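Local atomic coordinates of GNAT family acetyltransferase (Mycobacterium smegmatis, PDB entry 6C30), a protein that probably acts as a GNAT-family N-acetyltransferase, moving an acetyl group from acetyl-coenzyme A to an amino group of its substrate. Residues I92-I104 with W116-I130. Sequence-based numbering, arbitrary orientation.
Sequences IELDGEFVGQLTI and WIGYWVASSRTGGGI
Trp116 lies alongside Thr103, the CZ3 and CH2 end of its indole against the CG2 methyl, on a strand that runs antiparallel to strand 97-104. Ile117 turns to the other side of the sheet; CG1 anti to its backbone N (chi1 -168°) carries CD1 to within 3.5 Å of Ile104 CD1, while Leu102 packs next to it and helix 130-143 closes over this apolar layer. Gly118 exchanges two backbone hydrogen bonds with Thr103. Tyr119 rests its CB on Leu102 CD2, but its ring leads off and the hydroxyl bonds Ser162.

Trp120 shows how one indole can serve a strand pair through both face and edge. Its CG sits between the backbone N and the carbonyl carbon (chi1 70°), which folds the indole back across the neighbouring strand: Gly100 CA makes a CH-pi contact 3.8 Å from the centroid of the six-membered ring. In the ring plane, NE1 donates to Gln101 OE1 at 2.9 Å, though it meets that oxygen from above the amide plane, the two planes being 80° apart. The edge of Phe98 abuts CZ2, and Arg44 adds a cation-pi interaction.

Val121 CG2 meets Ile92 CD1, and Ala122 N donates a nearly straight 2.8 Å bond to Val99 O. Arg125 lays a guanidinium face on Leu94 CD2, and a water that donates to Glu97 OE1 accepts a weak bond from NH2. Ile130 sets CG2 3.6 Å from Ile92 CG2. Strands 88-94, 97-105 and 114-121 form an antiparallel meander of the central GNAT sheet, with a classic bulge where Val99 and Gly100 face Ile92; the glycine-rich turn into helix 130-143 resembles the family's acetyl-CoA pyrophosphate-binding loop.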
ATOM      1  N   ILE A  92      -0.879   9.724   3.545  1.00 11.23           N
ATOM      2  CA  ILE A  92      -2.208   9.271   3.144  1.00 11.51           C
ATOM      3  C   ILE A  92      -2.141   8.826   1.696  1.00 12.32           C
ATOM      4  O   ILE A  92      -1.745   9.601   0.818  1.00 12.71           O
ATOM      5  CB  ILE A  92      -3.270  10.383   3.287  1.00 11.69           C
ATOM      6  CG1 ILE A  92      -3.258  10.989   4.691  1.00 11.92           C
ATOM      7  CG2 ILE A  92      -4.661   9.837   2.906  1.00 13.01           C
ATOM      8  CD1 ILE A  92      -4.064  12.280   4.797  1.00 13.84           C
ATOM      9  N   GLU A  93      -2.501   7.565   1.457  1.00 12.42           N
ATOM     10  CA  GLU A  93      -2.579   7.029   0.096  1.00 11.90           C
ATOM     11  C   GLU A  93      -4.023   6.927  -0.370  1.00 12.87           C
ATOM     12  O   GLU A  93      -4.898   6.505   0.388  1.00 14.01           O
ATOM     13  CB  GLU A  93      -1.946   5.637   0.002  1.00 14.03           C
ATOM     14  CG  GLU A  93      -0.431   5.644   0.162  1.00 14.83           C
ATOM     15  CD  GLU A  93       0.198   4.301  -0.150  1.00 17.99           C
ATOM     16  OE1 GLU A  93      -0.536   3.286  -0.243  1.00 19.64           O
ATOM     17  OE2 GLU A  93       1.433   4.258  -0.303  1.00 16.32           O
ATOM     18  N   LEU A  94      -4.253   7.326  -1.615  1.00 12.77           N
ATOM     19  CA  LEU A  94      -5.488   7.021  -2.328  1.00 13.40           C
ATOM     20  C   LEU A  94      -5.110   6.150  -3.515  1.00 14.13           C
ATOM     21  O   LEU A  94      -4.346   6.577  -4.381  1.00 13.68           O
ATOM     22  CB  LEU A  94      -6.191   8.291  -2.794  1.00 14.16           C
ATOM     23  CG  LEU A  94      -7.438   8.044  -3.645  1.00 15.53           C
ATOM     24  CD1 LEU A  94      -8.562   7.442  -2.813  1.00 16.37           C
ATOM     25  CD2 LEU A  94      -7.865   9.342  -4.312  1.00 17.16           C
ATOM     26  N   ASP A  95      -5.629   4.924  -3.531  1.00 13.73           N
ATOM     27  CA  ASP A  95      -5.308   3.956  -4.590  1.00 14.63           C
ATOM     28  C   ASP A  95      -3.786   3.882  -4.791  1.00 14.43           C
ATOM     29  O   ASP A  95      -3.268   3.857  -5.910  1.00 14.50           O
ATOM     30  CB  ASP A  95      -6.042   4.310  -5.893  1.00 13.97           C
ATOM     31  CG  ASP A  95      -7.560   4.350  -5.710  1.00 14.55           C
ATOM     32  OD1 ASP A  95      -8.083   3.526  -4.936  1.00 15.71           O
ATOM     33  OD2 ASP A  95      -8.215   5.226  -6.329  1.00 17.04           O
ATOM     34  N   GLY A  96      -3.083   3.851  -3.664  1.00 13.59           N
ATOM     35  CA  GLY A  96      -1.639   3.690  -3.651  1.00 15.40           C
ATOM     36  C   GLY A  96      -0.822   4.958  -3.865  1.00 13.93           C
ATOM     37  O   GLY A  96       0.406   4.907  -3.753  1.00 16.21           O
ATOM     38  N   GLU A  97      -1.477   6.075  -4.181  1.00 12.68           N
ATOM     39  CA  GLU A  97      -0.776   7.318  -4.490  1.00 13.64           C
ATOM     40  C   GLU A  97      -0.738   8.262  -3.304  1.00 12.41           C
ATOM     41  O   GLU A  97      -1.732   8.444  -2.619  1.00 12.77           O
ATOM     42  CB  GLU A  97      -1.444   8.030  -5.672  1.00 15.58           C
ATOM     43  CG  GLU A  97      -1.377   7.251  -6.974  1.00 25.56           C
ATOM     44  CD  GLU A  97      -1.942   8.024  -8.153  1.00 30.30           C
ATOM     45  OE1 GLU A  97      -2.732   8.972  -7.935  1.00 29.29           O
ATOM     46  OE2 GLU A  97      -1.570   7.692  -9.301  1.00 30.10           O
ATOM     47  N   PHE A  98       0.427   8.865  -3.080  1.00 12.53           N
ATOM     48  CA  PHE A  98       0.578   9.953  -2.110  1.00 12.61           C
ATOM     49  C   PHE A  98      -0.442  11.050  -2.398  1.00 12.05           C
ATOM     50  O   PHE A  98      -0.400  11.640  -3.483  1.00 12.68           O
ATOM     51  CB  PHE A  98       2.005  10.503  -2.215  1.00 12.15           C
ATOM     52  CG  PHE A  98       2.361  11.610  -1.223  1.00 10.74           C
ATOM     53  CD1 PHE A  98       3.358  11.403  -0.287  1.00 12.91           C
ATOM     54  CD2 PHE A  98       1.768  12.867  -1.280  1.00 11.89           C
ATOM     55  CE1 PHE A  98       3.725  12.409   0.615  1.00 12.73           C
ATOM     56  CE2 PHE A  98       2.139  13.874  -0.389  1.00 12.82           C
ATOM     57  CZ  PHE A  98       3.114  13.635   0.563  1.00 11.60           C
ATOM     58  N   VAL A  99      -1.330  11.338  -1.448  1.00 11.54           N
ATOM     59  CA  VAL A  99      -2.265  12.455  -1.626  1.00 12.80           C
ATOM     60  C   VAL A  99      -2.298  13.374  -0.411  1.00 12.26           C
ATOM     61  O   VAL A  99      -3.124  14.285  -0.345  1.00 13.30           O
ATOM     62  CB  VAL A  99      -3.718  11.978  -1.932  1.00 13.09           C
ATOM     63  CG1 VAL A  99      -3.787  11.238  -3.285  1.00 14.85           C
ATOM     64  CG2 VAL A  99      -4.279  11.144  -0.791  1.00 14.28           C
ATOM     65  N   GLY A 100      -1.397  13.156   0.545  1.00 11.76           N
ATOM     66  CA  GLY A 100      -1.308  14.038   1.696  1.00 11.67           C
ATOM     67  C   GLY A 100      -0.584  13.347   2.824  1.00 10.23           C
ATOM     68  O   GLY A 100       0.029  12.289   2.625  1.00 11.27           O
ATOM     69  N   GLN A 101      -0.676  13.932   4.015  1.00 11.06           N
ATOM     70  CA  GLN A 101      -0.013  13.396   5.199  1.00 10.95           C
ATOM     71  C   GLN A 101      -0.942  13.377   6.385  1.00 11.44           C
ATOM     72  O   GLN A 101      -1.864  14.194   6.482  1.00 12.05           O
ATOM     73  CB  GLN A 101       1.231  14.215   5.549  1.00 11.76           C
ATOM     74  CG  GLN A 101       2.418  13.961   4.634  1.00 12.30           C
ATOM     75  CD  GLN A 101       3.533  14.955   4.870  1.00 11.74           C
ATOM     76  OE1 GLN A 101       3.608  15.996   4.213  1.00 14.07           O
ATOM     77  NE2 GLN A 101       4.386  14.663   5.860  1.00 13.42           N
ATOM     78  N   LEU A 102      -0.672  12.433   7.283  1.00 10.96           N
ATOM     79  CA  LEU A 102      -1.348  12.287   8.561  1.00 11.61           C
ATOM     80  C   LEU A 102      -0.228  12.124   9.584  1.00 11.33           C
ATOM     81  O   LEU A 102       0.484  11.119   9.571  1.00 11.73           O
ATOM     82  CB  LEU A 102      -2.292  11.074   8.541  1.00 12.34           C
ATOM     83  CG  LEU A 102      -3.257  10.777   9.695  1.00 14.23           C
ATOM     84  CD1 LEU A 102      -2.515  10.353  10.967  1.00 13.16           C
ATOM     85  CD2 LEU A 102      -4.182  11.960   9.950  1.00 16.16           C
ATOM     86  N   THR A 103      -0.058  13.121  10.443  1.00 12.27           N
ATOM     87  CA  THR A 103       1.065  13.133  11.368  1.00 11.19           C
ATOM     88  C   THR A 103       0.591  13.126  12.818  1.00 12.29           C
ATOM     89  O   THR A 103      -0.231  13.958  13.213  1.00 12.71           O
ATOM     90  CB  THR A 103       1.948  14.367  11.133  1.00 13.65           C
ATOM     91  OG1 THR A 103       2.331  14.417   9.755  1.00 13.42           O
ATOM     92  CG2 THR A 103       3.207  14.319  11.999  1.00 13.86           C
ATOM     93  N   ILE A 104       1.107  12.178  13.596  1.00 12.33           N
ATOM     94  CA  ILE A 104       0.927  12.174  15.047  1.00 12.81           C
ATOM     95  C   ILE A 104       2.181  12.770  15.679  1.00 12.85           C
ATOM     96  O   ILE A 104       3.288  12.361  15.332  1.00 14.18           O
ATOM     97  CB  ILE A 104       0.716  10.755  15.599  1.00 13.07           C
ATOM     98  CG1 ILE A 104      -0.283   9.963  14.755  1.00 19.52           C
ATOM     99  CG2 ILE A 104       0.305  10.799  17.055  1.00 13.79           C
ATOM    100  CD1 ILE A 104      -1.619  10.561  14.729  1.00 18.91           C
ATOM    101  N   TRP A 116      -0.786  15.031  19.591  1.00 11.97           N
ATOM    102  CA  TRP A 116      -1.617  15.755  18.642  1.00 12.88           C
ATOM    103  C   TRP A 116      -1.635  15.023  17.317  1.00 12.43           C
ATOM    104  O   TRP A 116      -0.790  14.164  17.048  1.00 12.34           O
ATOM    105  CB  TRP A 116      -1.176  17.219  18.440  1.00 11.90           C
ATOM    106  CG  TRP A 116       0.259  17.524  18.057  1.00 13.09           C
ATOM    107  CD1 TRP A 116       1.200  18.100  18.863  1.00 14.64           C
ATOM    108  CD2 TRP A 116       0.882  17.362  16.768  1.00 12.80           C
ATOM    109  NE1 TRP A 116       2.377  18.274  18.169  1.00 16.05           N
ATOM    110  CE2 TRP A 116       2.213  17.827  16.888  1.00 14.86           C
ATOM    111  CE3 TRP A 116       0.455  16.847  15.536  1.00 14.08           C
ATOM    112  CZ2 TRP A 116       3.116  17.803  15.823  1.00 17.89           C
ATOM    113  CZ3 TRP A 116       1.363  16.822  14.471  1.00 16.04           C
ATOM    114  CH2 TRP A 116       2.673  17.303  14.629  1.00 15.39           C
ATOM    115  N   ILE A 117      -2.644  15.349  16.518  1.00 11.84           N
ATOM    116  CA  ILE A 117      -2.772  14.824  15.160  1.00 11.71           C
ATOM    117  C   ILE A 117      -2.952  16.002  14.206  1.00 13.00           C
ATOM    118  O   ILE A 117      -3.616  16.986  14.531  1.00 12.34           O
ATOM    119  CB  ILE A 117      -3.955  13.829  15.048  1.00 11.61           C
ATOM    120  CG1 ILE A 117      -3.907  13.065  13.725  1.00 11.75           C
ATOM    121  CG2 ILE A 117      -5.305  14.531  15.223  1.00 13.60           C
ATOM    122  CD1 ILE A 117      -4.769  11.828  13.774  1.00 15.77           C
ATOM    123  N   GLY A 118      -2.315  15.913  13.046  1.00 13.02           N
ATOM    124  CA  GLY A 118      -2.478  16.912  12.014  1.00 13.68           C
ATOM    125  C   GLY A 118      -2.547  16.221  10.671  1.00 11.95           C
ATOM    126  O   GLY A 118      -2.166  15.056  10.545  1.00 12.42           O
ATOM    127  N   TYR A 119      -3.057  16.923   9.667  1.00 11.74           N
ATOM    128  CA  TYR A 119      -3.255  16.310   8.360  1.00 12.31           C
ATOM    129  C   TYR A 119      -3.302  17.379   7.285  1.00 11.62           C
ATOM    130  O   TYR A 119      -3.585  18.555   7.554  1.00 12.20           O
ATOM    131  CB  TYR A 119      -4.565  15.491   8.336  1.00 11.91           C
ATOM    132  CG  TYR A 119      -5.781  16.396   8.345  1.00 12.65           C
ATOM    133  CD1 TYR A 119      -6.416  16.766   7.163  1.00 14.59           C
ATOM    134  CD2 TYR A 119      -6.257  16.928   9.536  1.00 14.94           C
ATOM    135  CE1 TYR A 119      -7.501  17.632   7.172  1.00 15.02           C
ATOM    136  CE2 TYR A 119      -7.335  17.794   9.558  1.00 15.06           C
ATOM    137  CZ  TYR A 119      -7.946  18.140   8.373  1.00 14.40           C
ATOM    138  OH  TYR A 119      -9.012  19.003   8.409  1.00 16.39           O
ATOM    139  N   TRP A 120      -3.056  16.957   6.054  1.00 11.00           N
ATOM    140  CA  TRP A 120      -3.408  17.758   4.891  1.00 11.77           C
ATOM    141  C   TRP A 120      -3.645  16.810   3.727  1.00 13.36           C
ATOM    142  O   TRP A 120      -3.081  15.710   3.671  1.00 12.21           O
ATOM    143  CB  TRP A 120      -2.327  18.797   4.568  1.00 12.93           C
ATOM    144  CG  TRP A 120      -1.057  18.216   4.035  1.00 12.16           C
ATOM    145  CD1 TRP A 120       0.026  17.789   4.759  1.00 13.57           C
ATOM    146  CD2 TRP A 120      -0.735  17.988   2.658  1.00 11.63           C
ATOM    147  NE1 TRP A 120       0.994  17.313   3.909  1.00 13.01           N
ATOM    148  CE2 TRP A 120       0.557  17.424   2.617  1.00 12.25           C
ATOM    149  CE3 TRP A 120      -1.406  18.220   1.456  1.00 12.57           C
ATOM    150  CZ2 TRP A 120       1.186  17.074   1.421  1.00 11.90           C
ATOM    151  CZ3 TRP A 120      -0.783  17.878   0.272  1.00 14.58           C
ATOM    152  CH2 TRP A 120       0.503  17.309   0.265  1.00 13.19           C
ATOM    153  N   VAL A 121      -4.517  17.233   2.818  1.00 12.05           N
ATOM    154  CA  VAL A 121      -4.872  16.464   1.629  1.00 11.97           C
ATOM    155  C   VAL A 121      -4.777  17.374   0.407  1.00 13.24           C
ATOM    156  O   VAL A 121      -5.159  18.541   0.473  1.00 13.65           O
ATOM    157  CB  VAL A 121      -6.307  15.873   1.751  1.00 12.93           C
ATOM    158  CG1 VAL A 121      -6.745  15.210   0.446  1.00 16.58           C
ATOM    159  CG2 VAL A 121      -6.385  14.884   2.888  1.00 14.34           C
ATOM    160  N   ALA A 122      -4.270  16.828  -0.693  1.00 12.71           N
ATOM    161  CA  ALA A 122      -4.197  17.536  -1.969  1.00 12.55           C
ATOM    162  C   ALA A 122      -5.522  18.217  -2.307  1.00 13.65           C
ATOM    163  O   ALA A 122      -6.593  17.611  -2.186  1.00 14.79           O
ATOM    164  CB  ALA A 122      -3.801  16.573  -3.076  1.00 15.07           C
ATOM    165  N   SER A 123      -5.438  19.474  -2.738  1.00 14.51           N
ATOM    166  CA  SER A 123      -6.633  20.303  -2.933  1.00 15.17           C
ATOM    167  C   SER A 123      -7.619  19.719  -3.944  1.00 20.37           C
ATOM    168  O   SER A 123      -8.831  19.881  -3.792  1.00 22.21           O
ATOM    169  CB  SER A 123      -6.230  21.713  -3.371  1.00 17.93           C
ATOM    170  OG  SER A 123      -5.668  21.689  -4.665  1.00 20.12           O
ATOM    171  N   SER A 124      -7.112  19.034  -4.961  1.00 17.70           N
ATOM    172  CA  SER A 124      -7.987  18.455  -5.983  1.00 20.60           C
ATOM    173  C   SER A 124      -8.756  17.251  -5.451  1.00 25.47           C
ATOM    174  O   SER A 124      -9.647  16.726  -6.125  1.00 27.72           O
ATOM    175  CB  SER A 124      -7.179  18.047  -7.211  1.00 23.18           C
ATOM    176  OG  SER A 124      -6.264  17.018  -6.898  1.00 26.75           O
ATOM    177  N   ARG A 125      -8.416  16.825  -4.238  1.00 19.79           N
ATOM    178  CA  ARG A 125      -8.962  15.608  -3.647  1.00 23.70           C
ATOM    179  C   ARG A 125      -9.808  15.879  -2.402  1.00 23.11           C
ATOM    180  O   ARG A 125     -10.327  14.944  -1.794  1.00 28.40           O
ATOM    181  CB  ARG A 125      -7.821  14.657  -3.270  1.00 25.14           C
ATOM    182  CG  ARG A 125      -6.890  14.269  -4.404  1.00 28.37           C
ATOM    183  CD  ARG A 125      -7.478  13.132  -5.185  1.00 33.73           C
ATOM    184  NE  ARG A 125      -6.588  12.610  -6.216  1.00 30.00           N
ATOM    185  CZ  ARG A 125      -6.999  11.754  -7.142  1.00 27.59           C
ATOM    186  NH1 ARG A 125      -8.264  11.358  -7.138  1.00 27.85           N
ATOM    187  NH2 ARG A 125      -6.164  11.298  -8.066  1.00 28.39           N
ATOM    188  N   THR A 126      -9.929  17.145  -2.004  1.00 24.48           N
ATOM    189  CA  THR A 126     -10.587  17.472  -0.738  1.00 26.02           C
ATOM    190  C   THR A 126     -12.106  17.380  -0.852  1.00 29.95           C
ATOM    191  O   THR A 126     -12.654  17.350  -1.953  1.00 30.87           O
ATOM    192  CB  THR A 126     -10.193  18.878  -0.229  1.00 30.84           C
ATOM    193  OG1 THR A 126     -10.391  19.840  -1.271  1.00 27.82           O
ATOM    194  CG2 THR A 126      -8.729  18.906   0.227  1.00 25.75           C
ATOM    195  N   GLY A 127     -12.774  17.319   0.297  1.00 29.02           N
ATOM    196  CA  GLY A 127     -14.223  17.209   0.337  1.00 34.66           C
ATOM    197  C   GLY A 127     -14.749  15.907  -0.243  1.00 36.29           C
ATOM    198  O   GLY A 127     -15.805  15.880  -0.873  1.00 43.23           O
ATOM    199  N   GLY A 128     -14.015  14.821  -0.025  1.00 28.83           N
ATOM    200  CA  GLY A 128     -14.413  13.520  -0.537  1.00 25.58           C
ATOM    201  C   GLY A 128     -14.265  12.388   0.469  1.00 24.85           C
ATOM    202  O   GLY A 128     -14.374  11.217   0.113  1.00 25.24           O
ATOM    203  N   GLY A 129     -14.012  12.730   1.726  1.00 20.90           N
ATOM    204  CA  GLY A 129     -13.886  11.730   2.773  1.00 18.84           C
ATOM    205  C   GLY A 129     -12.479  11.206   3.021  1.00 14.89           C
ATOM    206  O   GLY A 129     -12.284  10.303   3.840  1.00 16.94           O
ATOM    207  N   ILE A 130     -11.489  11.755   2.316  1.00 16.17           N
ATOM    208  CA  ILE A 130     -10.128  11.256   2.502  1.00 15.25           C
ATOM    209  C   ILE A 130      -9.567  11.705   3.855  1.00 13.64           C
ATOM    210  O   ILE A 130      -9.011  10.896   4.598  1.00 13.84           O
ATOM    211  CB  ILE A 130      -9.203  11.693   1.356  1.00 13.78           C
ATOM    212  CG1 ILE A 130      -9.659  11.054   0.035  1.00 16.41           C
ATOM    213  CG2 ILE A 130      -7.756  11.314   1.661  1.00 13.90           C
ATOM    214  CD1 ILE A 130      -8.904  11.556  -1.184  1.00 16.91           C
TER
HETATM  215  O   HOH W   1      -3.859  10.610  -9.519  1.00 38.12           O